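Local structure of DUF3829 domain-containing protein (Bacteroides thetaiotaomicron, 3RH3) at residues Y126-F140 against Q175-M187. The protein is of unknown function, an all-helical DUF3829-like protein that is probably a lipoprotein in its full-length natural form. Numbering follows the deposited sequence.
Sequences YKLSVELSEYKQVIF and QSIMNLYSRKHAM. With EDO (1,2-ethanediol), chain E; EDO (1,2-ethanediol), chain D.
Two antiparallel helices of this all-helical fold, 115-154 and 161-181, meet here through a polar seam centred on Asn179 and Ser133; the axes of the segments 126-140 and 175-181 approach to 10.1 Å and run at 169°. Asn179 carries its amide toward helix 115-154 on a first torsion of -172°, which sets CG anti to the backbone N. Its ND2 gives one hydrogen to Ser133 O at 3.1 Å, nearly straight but above the carbonyl plane, on the face opposite Gln137 N. The other goes to Gln137 OE1 at 3.0 Å, in that carbonyl's plane and on a lone pair. Asn179 OD1 takes the hydroxyl hydrogen of Ser133 OG at 2.7 Å, and Ser133 OG in turn accepts from Arg183 NE. Gln137, bent at its second side-chain torsion, sends NE2 to Ser176 OG at 2.9 Å and also to Asp141. A leucine in place of Asn179 would probably leave the buried Ser133 hydroxyl without the acceptor for its hydrogen and Gln137 OE1 without the ND2 donor. Beyond the helix end, the type II turn from Arg183 to Ala186 lays the His185 ring flat over Tyr126, centroids 3.8 Å apart and planes at 2°, while Ala186 CB meets Val130 CG2 at 3.6 Å. Around this pair, helix 10-32 packs on Phe140 and Gln175, helix 35-46 on Ser129 and Ser182, helix 79-111 on Leu132, and helix 247-257 on Met178 and Tyr181.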
loop_
_atom_site.group_PDB
_atom_site.type_symbol
_atom_site.label_atom_id
_atom_site.label_comp_id
_atom_site.label_asym_id
_atom_site.label_seq_id
_atom_site.Cartn_x
_atom_site.Cartn_y
_atom_site.Cartn_z
ATOM N N TYR A 126 5.499 14.216 -11.831
ATOM C CA TYR A 126 5.948 14.088 -10.439
ATOM C C TYR A 126 4.764 14.307 -9.490
ATOM O O TYR A 126 4.543 13.506 -8.580
ATOM C CB TYR A 126 7.052 15.105 -10.106
ATOM C CG TYR A 126 8.446 14.789 -10.584
ATOM C CD1 TYR A 126 8.974 13.502 -10.464
ATOM C CD2 TYR A 126 9.291 15.801 -11.029
ATOM C CE1 TYR A 126 10.288 13.222 -10.839
ATOM C CE2 TYR A 126 10.611 15.538 -11.385
ATOM C CZ TYR A 126 11.098 14.245 -11.304
ATOM O OH TYR A 126 12.380 13.999 -11.686
ATOM N N LYS A 127 3.989 15.390 -9.723
ATOM C CA LYS A 127 2.798 15.718 -8.938
ATOM C C LYS A 127 1.720 14.618 -9.089
ATOM O O LYS A 127 1.135 14.190 -8.089
ATOM C CB LYS A 127 2.241 17.085 -9.358
ATOM N N LEU A 128 1.504 14.125 -10.319
ATOM C CA LEU A 128 0.494 13.087 -10.577
ATOM C C LEU A 128 0.840 11.754 -9.909
ATOM O O LEU A 128 -0.067 11.085 -9.420
ATOM C CB LEU A 128 0.249 12.880 -12.075
ATOM C CG LEU A 128 -0.495 14.027 -12.781
ATOM C CD1 LEU A 128 -0.296 13.956 -14.270
ATOM C CD2 LEU A 128 -1.978 14.038 -12.442
ATOM N N SER A 129 2.144 11.390 -9.848
ATOM C CA SER A 129 2.580 10.143 -9.221
ATOM C C SER A 129 2.266 10.135 -7.719
ATOM O O SER A 129 1.920 9.097 -7.181
ATOM C CB SER A 129 4.070 9.910 -9.458
ATOM O OG SER A 129 4.888 10.905 -8.868
ATOM N N VAL A 130 2.358 11.303 -7.063
ATOM C CA VAL A 130 2.063 11.449 -5.637
ATOM C C VAL A 130 0.551 11.325 -5.440
ATOM O O VAL A 130 0.108 10.576 -4.568
ATOM C CB VAL A 130 2.651 12.765 -5.059
ATOM C CG1 VAL A 130 2.219 12.978 -3.611
ATOM C CG2 VAL A 130 4.172 12.748 -5.151
ATOM N N GLU A 131 -0.231 12.009 -6.295
ATOM C CA GLU A 131 -1.705 11.950 -6.296
ATOM C C GLU A 131 -2.182 10.498 -6.437
ATOM O O GLU A 131 -3.005 10.051 -5.636
ATOM C CB GLU A 131 -2.289 12.820 -7.416
ATOM C CG GLU A 131 -2.177 14.310 -7.151
ATOM C CD GLU A 131 -3.056 15.183 -8.024
ATOM O OE1 GLU A 131 -4.300 15.059 -7.932
ATOM O OE2 GLU A 131 -2.504 16.023 -8.769
ATOM N N LEU A 132 -1.584 9.741 -7.379
ATOM C CA LEU A 132 -1.911 8.326 -7.605
ATOM C C LEU A 132 -1.636 7.482 -6.346
ATOM O O LEU A 132 -2.440 6.613 -5.985
ATOM C CB LEU A 132 -1.112 7.799 -8.803
ATOM C CG LEU A 132 -1.475 6.414 -9.330
ATOM C CD1 LEU A 132 -2.817 6.423 -10.030
ATOM C CD2 LEU A 132 -0.507 6.000 -10.373
ATOM N N SER A 133 -0.506 7.761 -5.683
ATOM C CA SER A 133 -0.084 7.095 -4.468
ATOM C C SER A 133 -1.036 7.415 -3.306
ATOM O O SER A 133 -1.383 6.513 -2.549
ATOM C CB SER A 133 1.352 7.487 -4.133
ATOM O OG SER A 133 1.820 6.660 -3.087
ATOM N N GLU A 134 -1.462 8.691 -3.183
ATOM C CA GLU A 134 -2.399 9.156 -2.167
ATOM C C GLU A 134 -3.766 8.496 -2.336
ATOM O O GLU A 134 -4.321 8.036 -1.340
ATOM C CB GLU A 134 -2.531 10.700 -2.184
ATOM C CG GLU A 134 -1.339 11.377 -1.520
ATOM C CD GLU A 134 -1.170 12.886 -1.638
ATOM O OE1 GLU A 134 -1.705 13.492 -2.597
ATOM O OE2 GLU A 134 -0.439 13.451 -0.790
ATOM N N TYR A 135 -4.302 8.418 -3.571
ATOM C CA TYR A 135 -5.593 7.779 -3.842
ATOM C C TYR A 135 -5.584 6.309 -3.395
ATOM O O TYR A 135 -6.523 5.864 -2.717
ATOM C CB TYR A 135 -5.983 7.897 -5.314
ATOM C CG TYR A 135 -6.561 9.246 -5.666
ATOM C CD1 TYR A 135 -7.656 9.761 -4.975
ATOM C CD2 TYR A 135 -6.061 9.982 -6.735
ATOM C CE1 TYR A 135 -8.208 10.997 -5.309
ATOM C CE2 TYR A 135 -6.612 11.212 -7.088
ATOM C CZ TYR A 135 -7.677 11.724 -6.365
ATOM O OH TYR A 135 -8.209 12.941 -6.732
ATOM N N LYS A 136 -4.496 5.592 -3.749
ATOM C CA LYS A 136 -4.294 4.208 -3.375
ATOM C C LYS A 136 -4.277 4.092 -1.844
ATOM O O LYS A 136 -4.931 3.204 -1.292
ATOM C CB LYS A 136 -2.992 3.691 -4.006
ATOM C CG LYS A 136 -2.762 2.193 -3.827
ATOM C CD LYS A 136 -1.581 1.664 -4.649
ATOM C CE LYS A 136 -0.242 2.177 -4.194
ATOM N NZ LYS A 136 0.895 1.453 -4.829
ATOM N N GLN A 137 -3.576 5.018 -1.155
ATOM C CA GLN A 137 -3.508 5.037 0.295
ATOM C C GLN A 137 -4.879 5.300 0.910
ATOM O O GLN A 137 -5.246 4.630 1.873
ATOM C CB GLN A 137 -2.495 6.084 0.783
ATOM C CG GLN A 137 -2.213 6.011 2.295
ATOM C CD GLN A 137 -1.698 4.649 2.696
ATOM O OE1 GLN A 137 -0.814 4.091 2.051
ATOM N NE2 GLN A 137 -2.314 4.032 3.703
ATOM N N VAL A 138 -5.632 6.272 0.376
ATOM C CA VAL A 138 -6.981 6.582 0.868
ATOM C C VAL A 138 -7.882 5.303 0.731
ATOM O O VAL A 138 -8.566 4.963 1.694
ATOM C CB VAL A 138 -7.607 7.832 0.188
ATOM C CG1 VAL A 138 -9.064 8.029 0.609
ATOM C CG2 VAL A 138 -6.791 9.098 0.492
ATOM N N ILE A 139 -7.778 4.550 -0.382
ATOM C CA ILE A 139 -8.586 3.330 -0.589
ATOM C C ILE A 139 -8.244 2.295 0.477
ATOM O O ILE A 139 -9.163 1.724 1.062
ATOM C CB ILE A 139 -8.466 2.753 -2.030
ATOM C CG1 ILE A 139 -9.031 3.756 -3.070
ATOM C CG2 ILE A 139 -9.148 1.366 -2.171
ATOM C CD1 ILE A 139 -8.415 3.606 -4.469
ATOM N N PHE A 140 -6.928 2.087 0.759
ATOM C CA PHE A 140 -6.516 1.142 1.785
ATOM C C PHE A 140 -6.946 1.638 3.168
ATOM O O PHE A 140 -7.406 0.822 3.956
ATOM C CB PHE A 140 -5.012 0.806 1.714
ATOM C CG PHE A 140 -4.674 -0.130 0.565
ATOM C CD1 PHE A 140 -5.236 -1.407 0.492
ATOM C CD2 PHE A 140 -3.799 0.266 -0.447
ATOM C CE1 PHE A 140 -4.946 -2.265 -0.590
ATOM C CE2 PHE A 140 -3.494 -0.595 -1.517
ATOM C CZ PHE A 140 -4.073 -1.855 -1.584
ATOM N N GLN A 175 2.778 -1.934 4.462
ATOM C CA GLN A 175 2.346 -1.586 3.108
ATOM C C GLN A 175 2.139 -0.052 3.003
ATOM O O GLN A 175 2.578 0.543 2.015
ATOM C CB GLN A 175 1.068 -2.361 2.770
ATOM C CG GLN A 175 0.409 -1.957 1.456
ATOM C CD GLN A 175 -0.815 -2.782 1.162
ATOM O OE1 GLN A 175 -0.811 -3.624 0.272
ATOM N NE2 GLN A 175 -1.882 -2.581 1.916
ATOM N N SER A 176 1.503 0.578 4.018
ATOM C CA SER A 176 1.330 2.050 4.046
ATOM C C SER A 176 2.704 2.766 4.078
ATOM O O SER A 176 2.915 3.737 3.338
ATOM C CB SER A 176 0.500 2.491 5.252
ATOM O OG SER A 176 -0.829 2.016 5.143
ATOM N N ILE A 177 3.643 2.252 4.897
ATOM C CA ILE A 177 4.995 2.849 4.991
ATOM C C ILE A 177 5.711 2.757 3.627
ATOM O O ILE A 177 6.342 3.742 3.193
ATOM C CB ILE A 177 5.838 2.216 6.129
ATOM C CG1 ILE A 177 5.169 2.469 7.494
ATOM C CG2 ILE A 177 7.262 2.781 6.136
ATOM C CD1 ILE A 177 5.597 1.548 8.603
HETATM N N MSE A 178 5.603 1.576 2.952
HETATM C CA MSE A 178 6.250 1.365 1.655
HETATM C C MSE A 178 5.640 2.292 0.617
HETATM O O MSE A 178 6.376 2.880 -0.173
HETATM C CB MSE A 178 6.164 -0.105 1.228
HETATM C CG MSE A 178 7.188 -0.975 1.994
HETATM SE SE MSE A 178 9.006 -0.561 1.413
HETATM C CE MSE A 178 9.026 -1.718 -0.090
ATOM N N ASN A 179 4.320 2.473 0.666
ATOM C CA ASN A 179 3.616 3.390 -0.230
ATOM C C ASN A 179 4.106 4.832 -0.045
ATOM O O ASN A 179 4.345 5.524 -1.037
ATOM C CB ASN A 179 2.102 3.318 -0.017
ATOM C CG ASN A 179 1.316 4.103 -1.038
ATOM O OD1 ASN A 179 1.584 4.069 -2.236
ATOM N ND2 ASN A 179 0.378 4.885 -0.584
ATOM N N LEU A 180 4.289 5.261 1.207
ATOM C CA LEU A 180 4.787 6.600 1.521
ATOM C C LEU A 180 6.235 6.767 1.097
ATOM O O LEU A 180 6.618 7.833 0.607
ATOM C CB LEU A 180 4.631 6.912 3.018
ATOM C CG LEU A 180 3.166 7.099 3.477
ATOM C CD1 LEU A 180 3.030 6.911 4.991
ATOM C CD2 LEU A 180 2.587 8.427 2.981
ATOM N N TYR A 181 7.043 5.701 1.263
ATOM C CA TYR A 181 8.429 5.733 0.861
ATOM C C TYR A 181 8.565 5.750 -0.676
ATOM O O TYR A 181 9.387 6.514 -1.191
ATOM C CB TYR A 181 9.196 4.547 1.456
ATOM C CG TYR A 181 10.642 4.556 1.028
ATOM C CD1 TYR A 181 11.565 5.411 1.635
ATOM C CD2 TYR A 181 11.073 3.790 -0.054
ATOM C CE1 TYR A 181 12.857 5.539 1.144
ATOM C CE2 TYR A 181 12.384 3.865 -0.514
ATOM C CZ TYR A 181 13.281 4.721 0.108
ATOM O OH TYR A 181 14.555 4.836 -0.390
ATOM N N SER A 182 7.773 4.917 -1.383
ATOM C CA SER A 182 7.799 4.688 -2.839
ATOM C C SER A 182 7.594 5.939 -3.734
ATOM O O SER A 182 7.575 5.809 -4.948
ATOM C CB SER A 182 6.725 3.665 -3.207
ATOM O OG SER A 182 5.426 4.213 -3.408
ATOM N N ARG A 183 7.373 7.105 -3.157
ATOM C CA ARG A 183 7.085 8.320 -3.897
ATOM C C ARG A 183 8.380 8.980 -4.340
ATOM O O ARG A 183 8.951 9.816 -3.634
ATOM C CB ARG A 183 6.221 9.274 -3.055
ATOM C CG ARG A 183 4.901 8.660 -2.656
ATOM C CD ARG A 183 4.169 9.466 -1.626
ATOM N NE ARG A 183 2.945 8.757 -1.286
ATOM C CZ ARG A 183 1.921 9.264 -0.619
ATOM N NH1 ARG A 183 1.958 10.521 -0.189
ATOM N NH2 ARG A 183 0.845 8.526 -0.388
ATOM N N LYS A 184 8.857 8.558 -5.501
ATOM C CA LYS A 184 10.046 9.082 -6.150
ATOM C C LYS A 184 9.889 10.592 -6.313
ATOM O O LYS A 184 8.830 11.056 -6.718
ATOM C CB LYS A 184 10.222 8.368 -7.490
ATOM C CG LYS A 184 11.359 8.834 -8.346
ATOM C CD LYS A 184 11.605 7.817 -9.446
ATOM C CE LYS A 184 12.408 8.424 -10.563
ATOM N NZ LYS A 184 13.797 8.722 -10.145
ATOM N N HIS A 185 10.923 11.352 -5.893
ATOM C CA HIS A 185 10.987 12.818 -5.899
ATOM C C HIS A 185 10.130 13.450 -4.779
ATOM O O HIS A 185 10.033 14.678 -4.717
ATOM C CB HIS A 185 10.579 13.384 -7.258
ATOM C CG HIS A 185 11.240 14.677 -7.604
ATOM N ND1 HIS A 185 12.556 14.725 -8.016
ATOM C CD2 HIS A 185 10.720 15.927 -7.642
ATOM C CE1 HIS A 185 12.802 16.001 -8.278
ATOM N NE2 HIS A 185 11.724 16.761 -8.074
ATOM N N ALA A 186 9.550 12.633 -3.867
ATOM C CA ALA A 186 8.662 13.167 -2.833
ATOM C C ALA A 186 8.466 12.211 -1.650
ATOM O O ALA A 186 7.377 12.141 -1.096
ATOM C CB ALA A 186 7.304 13.492 -3.455
HETATM N N MSE A 187 9.516 11.512 -1.234
HETATM C CA MSE A 187 9.471 10.607 -0.070
HETATM C C MSE A 187 8.912 11.377 1.155
HETATM O O MSE A 187 9.426 12.425 1.524
HETATM C CB MSE A 187 10.873 10.072 0.211
HETATM C CG MSE A 187 10.864 8.942 1.216
HETATM SE SE MSE A 187 12.499 8.893 2.162
HETATM C CE MSE A 187 12.251 10.547 3.210
HETATM C C1 EDO E . 2.592 5.265 -7.591
HETATM O O1 EDO E . 2.523 6.686 -7.781
HETATM C C2 EDO E . 1.460 4.738 -6.712
HETATM O O2 EDO E . 2.001 4.270 -5.465
HETATM C C1 EDO D . 14.753 10.734 -7.626
HETATM O O1 EDO D . 13.701 11.545 -8.178
HETATM C C2 EDO D . 14.241 9.789 -6.536
HETATM O O2 EDO D . 13.795 10.427 -5.313
HETATM O O HOH W 1 6.187 9.932 -6.816
#